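Local structure of transcriptional regulator (Corynebacterium diphtheriae, 3LMM) at residues 303-315 against 355-369. The protein is of unknown biochemical function but is probably a transcriptional regulator, combining a Schlafen AlbA_2 domain, a RecG-like ATPase-type domain and helix-turn-helix-class regions. Sequence-based numbering, arbitrary orientation.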
ATOM      1  N   GLU A 303       3.508 -12.122   3.513  1.00 20.56           N
ATOM      2  CA  GLU A 303       3.047 -10.748   3.658  1.00 26.88           C
ATOM      3  C   GLU A 303       3.179 -10.313   5.112  1.00 26.38           C
ATOM      4  O   GLU A 303       3.664  -9.220   5.390  1.00 25.61           O
ATOM      5  CB  GLU A 303       1.598 -10.615   3.187  1.00 31.69           C
ATOM      6  CG  GLU A 303       1.216  -9.196   2.749  1.00 50.36           C
ATOM      7  CD  GLU A 303       1.898  -8.742   1.448  1.00 58.47           C
ATOM      8  OE1 GLU A 303       1.716  -9.411   0.402  1.00 55.97           O
ATOM      9  OE2 GLU A 303       2.609  -7.704   1.465  1.00 64.35           O
ATOM     10  N   ALA A 304       2.762 -11.185   6.030  1.00 23.29           N
ATOM     11  CA  ALA A 304       2.832 -10.923   7.473  1.00 17.47           C
ATOM     12  C   ALA A 304       4.280 -10.782   7.935  1.00 16.24           C
ATOM     13  O   ALA A 304       4.581 -10.007   8.837  1.00 18.85           O
ATOM     14  CB  ALA A 304       2.159 -12.063   8.237  1.00  1.12           C
HETATM   15  N   MSE A 305       5.158 -11.548   7.292  1.00 21.52           N
HETATM   16  CA  MSE A 305       6.585 -11.563   7.591  1.00 23.30           C
HETATM   17  C   MSE A 305       7.248 -10.259   7.199  1.00 25.01           C
HETATM   18  O   MSE A 305       7.821  -9.563   8.033  1.00 24.83           O
HETATM   19  CB  MSE A 305       7.273 -12.691   6.833  1.00 29.79           C
HETATM   20  CG  MSE A 305       6.887 -14.086   7.283  1.00 47.87           C
HETATM   21 SE   MSE A 305       7.693 -14.605   8.968  1.00 61.38          SE
HETATM   22  CE  MSE A 305       9.201 -15.615   8.266  1.00 53.53           C
ATOM     23  N   LEU A 306       7.189  -9.939   5.914  1.00 20.89           N
ATOM     24  CA  LEU A 306       7.787  -8.708   5.441  1.00 20.38           C
ATOM     25  C   LEU A 306       7.223  -7.529   6.207  1.00 21.72           C
ATOM     26  O   LEU A 306       7.933  -6.582   6.521  1.00 17.31           O
ATOM     27  CB  LEU A 306       7.510  -8.518   3.958  1.00  4.66           C
ATOM     28  CG  LEU A 306       8.156  -9.576   3.095  1.00 16.40           C
ATOM     29  CD1 LEU A 306       7.676  -9.430   1.679  1.00 13.31           C
ATOM     30  CD2 LEU A 306       9.670  -9.457   3.179  1.00 15.09           C
ATOM     31  N   ASN A 307       5.938  -7.593   6.519  1.00 22.80           N
ATOM     32  CA  ASN A 307       5.319  -6.497   7.214  1.00 26.47           C
ATOM     33  C   ASN A 307       5.994  -6.158   8.518  1.00 28.82           C
ATOM     34  O   ASN A 307       6.241  -4.983   8.807  1.00 33.63           O
ATOM     35  CB  ASN A 307       3.841  -6.771   7.424  1.00 31.19           C
ATOM     36  CG  ASN A 307       2.981  -5.665   6.860  1.00 42.71           C
ATOM     37  OD1 ASN A 307       3.191  -5.214   5.723  1.00 16.87           O
ATOM     38  ND2 ASN A 307       1.999  -5.214   7.648  1.00 57.37           N
ATOM     39  N   ALA A 308       6.299  -7.176   9.310  1.00 28.75           N
ATOM     40  CA  ALA A 308       6.978  -6.965  10.584  1.00 22.80           C
ATOM     41  C   ALA A 308       8.414  -6.517  10.302  1.00 22.13           C
ATOM     42  O   ALA A 308       8.880  -5.521  10.842  1.00 22.74           O
ATOM     43  CB  ALA A 308       6.976  -8.257  11.380  1.00 18.73           C
HETATM   44  N   MSE A 309       9.090  -7.256   9.428  1.00 22.14           N
HETATM   45  CA  MSE A 309      10.470  -6.980   9.048  1.00 17.36           C
HETATM   46  C   MSE A 309      10.694  -5.540   8.599  1.00 17.02           C
HETATM   47  O   MSE A 309      11.820  -5.047   8.602  1.00 24.33           O
HETATM   48  CB  MSE A 309      10.864  -7.923   7.916  1.00 28.42           C
HETATM   49  CG  MSE A 309      12.315  -8.287   7.876  1.00 44.48           C
HETATM   50 SE   MSE A 309      12.761  -9.308   9.420  1.00 51.71          SE
HETATM   51  CE  MSE A 309      14.688  -9.087   9.280  1.00 54.63           C
ATOM     52  N   ILE A 310       9.611  -4.875   8.216  1.00 17.77           N
ATOM     53  CA  ILE A 310       9.657  -3.501   7.729  1.00 12.43           C
ATOM     54  C   ILE A 310       9.161  -2.470   8.734  1.00 14.53           C
ATOM     55  O   ILE A 310       9.692  -1.370   8.793  1.00 12.07           O
ATOM     56  CB  ILE A 310       8.812  -3.370   6.436  1.00  7.94           C
ATOM     57  CG1 ILE A 310       9.485  -4.157   5.308  1.00 12.69           C
ATOM     58  CG2 ILE A 310       8.628  -1.915   6.058  1.00  1.00           C
ATOM     59  CD1 ILE A 310       8.765  -4.087   3.975  1.00 11.95           C
ATOM     60  N   HIS A 311       8.139  -2.815   9.509  1.00 19.09           N
ATOM     61  CA  HIS A 311       7.591  -1.873  10.475  1.00 16.72           C
ATOM     62  C   HIS A 311       7.972  -2.152  11.913  1.00 19.89           C
ATOM     63  O   HIS A 311       7.456  -1.519  12.826  1.00 25.27           O
ATOM     64  CB  HIS A 311       6.076  -1.803  10.332  1.00 15.57           C
ATOM     65  CG  HIS A 311       5.634  -1.358   8.972  1.00 26.63           C
ATOM     66  ND1 HIS A 311       5.734  -2.166   7.859  1.00 34.00           N
ATOM     67  CD2 HIS A 311       5.148  -0.174   8.534  1.00 25.93           C
ATOM     68  CE1 HIS A 311       5.326  -1.498   6.792  1.00 35.25           C
ATOM     69  NE2 HIS A 311       4.965  -0.286   7.176  1.00 41.57           N
ATOM     70  N   ARG A 312       8.881  -3.106  12.106  1.00 30.20           N
ATOM     71  CA  ARG A 312       9.411  -3.499  13.417  1.00 20.04           C
ATOM     72  C   ARG A 312       9.923  -2.241  14.105  1.00 28.95           C
ATOM     73  O   ARG A 312      10.028  -1.188  13.479  1.00 38.31           O
ATOM     74  CB  ARG A 312      10.575  -4.447  13.175  1.00 14.92           C
ATOM     75  CG  ARG A 312      11.299  -4.911  14.388  1.00 17.39           C
ATOM     76  CD  ARG A 312      12.524  -5.656  13.936  1.00 16.60           C
ATOM     77  NE  ARG A 312      13.173  -6.419  14.994  1.00 23.99           N
ATOM     78  CZ  ARG A 312      13.463  -5.950  16.200  1.00 29.13           C
ATOM     79  NH1 ARG A 312      13.155  -4.697  16.525  1.00 27.84           N
ATOM     80  NH2 ARG A 312      14.077  -6.743  17.072  1.00 34.53           N
ATOM     81  N   ASP A 313      10.252  -2.326  15.384  1.00 31.18           N
ATOM     82  CA  ASP A 313      10.775  -1.132  16.023  1.00 30.95           C
ATOM     83  C   ASP A 313      12.267  -0.980  15.655  1.00 40.25           C
ATOM     84  O   ASP A 313      12.775   0.133  15.562  1.00 55.64           O
ATOM     85  CB  ASP A 313      10.591  -1.181  17.539  1.00 32.68           C
ATOM     86  CG  ASP A 313      10.847   0.171  18.203  1.00 30.33           C
ATOM     87  OD1 ASP A 313      10.086   0.554  19.118  1.00 35.26           O
ATOM     88  OD2 ASP A 313      11.810   0.861  17.821  1.00 21.47           O
ATOM     89  N   TRP A 314      12.965  -2.086  15.423  1.00 31.63           N
ATOM     90  CA  TRP A 314      14.375  -2.028  15.035  1.00 30.76           C
ATOM     91  C   TRP A 314      15.287  -1.312  15.988  1.00 31.39           C
ATOM     92  O   TRP A 314      16.513  -1.409  15.883  1.00 34.42           O
ATOM     93  CB  TRP A 314      14.542  -1.408  13.649  1.00 14.01           C
ATOM     94  CG  TRP A 314      14.243  -2.374  12.581  1.00 18.24           C
ATOM     95  CD1 TRP A 314      13.448  -2.168  11.498  1.00 25.37           C
ATOM     96  CD2 TRP A 314      14.686  -3.731  12.500  1.00 14.69           C
ATOM     97  NE1 TRP A 314      13.351  -3.312  10.754  1.00 27.47           N
ATOM     98  CE2 TRP A 314      14.097  -4.293  11.352  1.00 20.17           C
ATOM     99  CE3 TRP A 314      15.499  -4.537  13.305  1.00  5.13           C
ATOM    100  CZ2 TRP A 314      14.324  -5.620  10.964  1.00 22.71           C
ATOM    101  CZ3 TRP A 314      15.720  -5.853  12.926  1.00 12.79           C
ATOM    102  CH2 TRP A 314      15.126  -6.387  11.773  1.00 15.36           C
ATOM    103  N   ASN A 315      14.704  -0.568  16.911  1.00 31.73           N
ATOM    104  CA  ASN A 315      15.514   0.124  17.885  1.00 30.10           C
ATOM    105  C   ASN A 315      15.479  -0.744  19.132  1.00 28.34           C
ATOM    106  O   ASN A 315      16.284  -0.560  20.042  1.00 30.05           O
ATOM    107  CB  ASN A 315      14.952   1.513  18.183  1.00 37.16           C
ATOM    108  CG  ASN A 315      15.739   2.236  19.266  1.00 32.72           C
ATOM    109  OD1 ASN A 315      15.199   2.560  20.320  1.00 29.41           O
ATOM    110  ND2 ASN A 315      17.025   2.486  19.008  1.00 21.84           N
ATOM    111  N   ARG A 355       6.803   3.338   9.685  1.00 23.46           N
ATOM    112  CA  ARG A 355       7.679   3.845  10.727  1.00 20.26           C
ATOM    113  C   ARG A 355       9.002   4.285  10.098  1.00 24.16           C
ATOM    114  O   ARG A 355       9.511   5.383  10.355  1.00 25.89           O
ATOM    115  CB  ARG A 355       7.951   2.765  11.772  1.00 13.05           C
ATOM    116  CG  ARG A 355       8.877   3.192  12.896  1.00 16.85           C
ATOM    117  CD  ARG A 355       9.348   1.996  13.689  1.00 18.06           C
ATOM    118  NE  ARG A 355       8.238   1.215  14.228  1.00 37.32           N
ATOM    119  CZ  ARG A 355       7.433   1.625  15.208  1.00 40.46           C
ATOM    120  NH1 ARG A 355       6.439   0.852  15.637  1.00 33.49           N
ATOM    121  NH2 ARG A 355       7.621   2.812  15.765  1.00 46.93           N
ATOM    122  N   TYR A 356       9.556   3.426   9.257  1.00 16.53           N
ATOM    123  CA  TYR A 356      10.808   3.740   8.613  1.00 16.95           C
ATOM    124  C   TYR A 356      10.621   3.807   7.099  1.00 20.44           C
ATOM    125  O   TYR A 356      10.923   2.854   6.373  1.00 22.09           O
ATOM    126  CB  TYR A 356      11.852   2.681   8.977  1.00 21.06           C
ATOM    127  CG  TYR A 356      12.154   2.589  10.459  1.00 19.56           C
ATOM    128  CD1 TYR A 356      12.717   3.664  11.133  1.00 29.84           C
ATOM    129  CD2 TYR A 356      11.901   1.419  11.177  1.00 24.84           C
ATOM    130  CE1 TYR A 356      13.027   3.587  12.484  1.00 32.17           C
ATOM    131  CE2 TYR A 356      12.209   1.317  12.536  1.00 18.80           C
ATOM    132  CZ  TYR A 356      12.775   2.409  13.186  1.00 37.47           C
ATOM    133  OH  TYR A 356      13.108   2.346  14.525  1.00 36.43           O
ATOM    134  N   PRO A 357      10.108   4.941   6.600  1.00 18.86           N
ATOM    135  CA  PRO A 357       9.891   5.132   5.165  1.00 22.11           C
ATOM    136  C   PRO A 357      11.116   4.713   4.355  1.00 19.55           C
ATOM    137  O   PRO A 357      10.989   4.014   3.360  1.00 23.50           O
ATOM    138  CB  PRO A 357       9.614   6.632   5.060  1.00 23.34           C
ATOM    139  CG  PRO A 357       8.873   6.906   6.316  1.00 22.55           C
ATOM    140  CD  PRO A 357       9.679   6.134   7.349  1.00 21.34           C
ATOM    141  N   ALA A 358      12.296   5.130   4.796  1.00 12.52           N
ATOM    142  CA  ALA A 358      13.516   4.760   4.105  1.00 13.90           C
ATOM    143  C   ALA A 358      13.623   3.237   3.950  1.00 17.56           C
ATOM    144  O   ALA A 358      13.874   2.729   2.854  1.00 14.57           O
ATOM    145  CB  ALA A 358      14.722   5.296   4.855  1.00 11.55           C
ATOM    146  N   LEU A 359      13.418   2.509   5.043  1.00 12.14           N
ATOM    147  CA  LEU A 359      13.509   1.045   5.028  1.00 13.13           C
ATOM    148  C   LEU A 359      12.466   0.479   4.089  1.00 15.03           C
ATOM    149  O   LEU A 359      12.741  -0.437   3.313  1.00 14.00           O
ATOM    150  CB  LEU A 359      13.264   0.475   6.432  1.00 16.39           C
ATOM    151  CG  LEU A 359      13.917  -0.826   6.928  1.00  8.54           C
ATOM    152  CD1 LEU A 359      12.829  -1.707   7.518  1.00  1.00           C
ATOM    153  CD2 LEU A 359      14.657  -1.543   5.816  1.00  1.00           C
ATOM    154  N   ALA A 360      11.258   1.020   4.181  1.00 15.64           N
ATOM    155  CA  ALA A 360      10.179   0.564   3.330  1.00 12.31           C
ATOM    156  C   ALA A 360      10.612   0.731   1.888  1.00 15.66           C
ATOM    157  O   ALA A 360      10.649  -0.238   1.133  1.00 20.62           O
ATOM    158  CB  ALA A 360       8.920   1.362   3.590  1.00  8.11           C
ATOM    159  N   ASP A 361      10.971   1.949   1.502  1.00 14.47           N
ATOM    160  CA  ASP A 361      11.373   2.147   0.124  1.00 18.30           C
ATOM    161  C   ASP A 361      12.453   1.183  -0.362  1.00 20.81           C
ATOM    162  O   ASP A 361      12.397   0.724  -1.501  1.00 29.16           O
ATOM    163  CB  ASP A 361      11.858   3.562  -0.131  1.00 15.33           C
ATOM    164  CG  ASP A 361      12.299   3.741  -1.560  1.00 28.06           C
ATOM    165  OD1 ASP A 361      11.424   3.641  -2.449  1.00 21.72           O
ATOM    166  OD2 ASP A 361      13.514   3.948  -1.803  1.00 31.19           O
ATOM    167  N   LEU A 362      13.437   0.884   0.484  1.00 17.44           N
ATOM    168  CA  LEU A 362      14.502  -0.020   0.088  1.00 12.51           C
ATOM    169  C   LEU A 362      13.944  -1.386  -0.271  1.00 16.75           C
ATOM    170  O   LEU A 362      14.416  -2.023  -1.216  1.00 19.49           O
ATOM    171  CB  LEU A 362      15.531  -0.162   1.206  1.00  5.21           C
ATOM    172  CG  LEU A 362      16.790  -0.961   0.854  1.00  3.10           C
ATOM    173  CD1 LEU A 362      17.534  -0.317  -0.307  1.00  1.00           C
ATOM    174  CD2 LEU A 362      17.675  -1.044   2.086  1.00  1.46           C
ATOM    175  N   TYR A 363      12.939  -1.847   0.471  1.00 18.50           N
ATOM    176  CA  TYR A 363      12.339  -3.159   0.184  1.00 23.67           C
ATOM    177  C   TYR A 363      11.581  -3.126  -1.142  1.00 22.77           C
ATOM    178  O   TYR A 363      11.535  -4.123  -1.860  1.00 19.18           O
ATOM    179  CB  TYR A 363      11.397  -3.581   1.320  1.00 16.24           C
ATOM    180  CG  TYR A 363      12.072  -4.329   2.445  1.00 12.70           C
ATOM    181  CD1 TYR A 363      12.312  -5.702   2.360  1.00 13.30           C
ATOM    182  CD2 TYR A 363      12.456  -3.666   3.602  1.00 17.77           C
ATOM    183  CE1 TYR A 363      12.916  -6.398   3.415  1.00 10.83           C
ATOM    184  CE2 TYR A 363      13.058  -4.344   4.658  1.00 21.52           C
ATOM    185  CZ  TYR A 363      13.285  -5.710   4.567  1.00 21.15           C
ATOM    186  OH  TYR A 363      13.855  -6.354   5.653  1.00 16.53           O
ATOM    187  N   ARG A 364      10.988  -1.974  -1.446  1.00 21.00           N
ATOM    188  CA  ARG A 364      10.259  -1.776  -2.688  1.00 25.22           C
ATOM    189  C   ARG A 364      11.262  -1.832  -3.827  1.00 26.68           C
ATOM    190  O   ARG A 364      11.028  -2.473  -4.852  1.00 31.37           O
ATOM    191  CB  ARG A 364       9.588  -0.405  -2.706  1.00 31.90           C
ATOM    192  CG  ARG A 364       8.099  -0.403  -2.431  1.00 45.18           C
ATOM    193  CD  ARG A 364       7.325  -1.217  -3.469  1.00 59.27           C
ATOM    194  NE  ARG A 364       7.494  -0.738  -4.840  1.00 60.80           N
ATOM    195  CZ  ARG A 364       6.805  -1.198  -5.880  1.00 64.90           C
ATOM    196  NH1 ARG A 364       5.892  -2.148  -5.711  1.00 61.82           N
ATOM    197  NH2 ARG A 364       7.037  -0.718  -7.095  1.00 66.50           N
ATOM    198  N   ALA A 365      12.381  -1.143  -3.633  1.00 28.81           N
ATOM    199  CA  ALA A 365      13.441  -1.078  -4.627  1.00 23.19           C
ATOM    200  C   ALA A 365      13.941  -2.467  -4.987  1.00 21.34           C
ATOM    201  O   ALA A 365      14.270  -2.723  -6.146  1.00 19.56           O
ATOM    202  CB  ALA A 365      14.581  -0.223  -4.104  1.00 29.60           C
ATOM    203  N   LEU A 366      13.993  -3.357  -3.992  1.00 17.83           N
ATOM    204  CA  LEU A 366      14.428  -4.743  -4.197  1.00 20.30           C
ATOM    205  C   LEU A 366      13.317  -5.579  -4.820  1.00 19.98           C
ATOM    206  O   LEU A 366      13.545  -6.704  -5.263  1.00 14.55           O
ATOM    207  CB  LEU A 366      14.830  -5.393  -2.874  1.00 26.68           C
ATOM    208  CG  LEU A 366      16.237  -5.145  -2.350  1.00 24.53           C
ATOM    209  CD1 LEU A 366      17.229  -5.415  -3.447  1.00 30.66           C
ATOM    210  CD2 LEU A 366      16.364  -3.735  -1.873  1.00 36.72           C
ATOM    211  N   GLY A 367      12.113  -5.016  -4.842  1.00 20.67           N
ATOM    212  CA  GLY A 367      10.976  -5.706  -5.412  1.00 10.42           C
ATOM    213  C   GLY A 367      10.512  -6.822  -4.506  1.00 18.75           C
ATOM    214  O   GLY A 367      10.176  -7.906  -4.979  1.00 22.90           O
ATOM    215  N   LEU A 368      10.480  -6.563  -3.204  1.00 10.94           N
ATOM    216  CA  LEU A 368      10.054  -7.575  -2.259  1.00  9.76           C
ATOM    217  C   LEU A 368       8.707  -7.286  -1.611  1.00 19.70           C
ATOM    218  O   LEU A 368       8.172  -8.126  -0.889  1.00 23.40           O
ATOM    219  CB  LEU A 368      11.120  -7.744  -1.189  1.00 11.14           C
ATOM    220  CG  LEU A 368      12.373  -8.560  -1.524  1.00  8.35           C
ATOM    221  CD1 LEU A 368      12.836  -8.368  -2.946  1.00  8.45           C
ATOM    222  CD2 LEU A 368      13.447  -8.124  -0.560  1.00 11.32           C
ATOM    223  N   VAL A 369       8.158  -6.104  -1.867  1.00 25.00           N
ATOM    224  CA  VAL A 369       6.865  -5.728  -1.303  1.00 34.22           C
ATOM    225  C   VAL A 369       6.064  -4.901  -2.302  1.00 40.67           C
ATOM    226  O   VAL A 369       6.634  -4.294  -3.200  1.00 44.23           O
ATOM    227  CB  VAL A 369       7.036  -4.885  -0.028  1.00 36.97           C
ATOM    228  CG1 VAL A 369       5.701  -4.766   0.702  1.00 52.40           C
ATOM    229  CG2 VAL A 369       8.078  -5.502   0.871  1.00 44.43           C
TER
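Ile310 reaches from helix 298-311 into the angle between Tyr363, Ala360 and Val369. At CB its chain forks: CG2, anti to the backbone N, descends on Ala360, 4.1 Å from Ala360 CB, while CG1, beside the backbone N and anti to the carbonyl carbon, is set over one face of the Tyr363 ring, offset toward the rim and 3.8 Å from the centroid in a CH-pi contact. CD1 stays over the CG end of the Tyr363 ring and meets Val369 CG2 at 3.5 Å. Leu306, one turn earlier, adds CD1 at 4.0 Å from the same Val369 CG2. Helix 357-365 is inclined at 139°, the closest approach of the segment axes being 9.6 Å. Helix 298-311, with Glu303 and Asn307 one turn apart, probably corresponds to the N-box helix of GHKL-type ATPase folds. Leu231 of helix 226-232 touches Tyr363 as well. At the C-terminal end of helix 298-311 the contact becomes partly polar. Arg355, its chain bent about the CG-CD bond (chi3 -57°), donates from NE to His311 O, 3.2 Å and nearly straight at 171°, with the oxygen in the guanidinium plane; its NH1 bonds to Gly338 O. Tyr356, with Arg355 CG over one ring face, donates from OH to Asp313 O, a hydrogen bond modelled improbably short and of doubtful length. Leu359 CD1 approaches Trp314 NE1, which itself bonds to Met309 O.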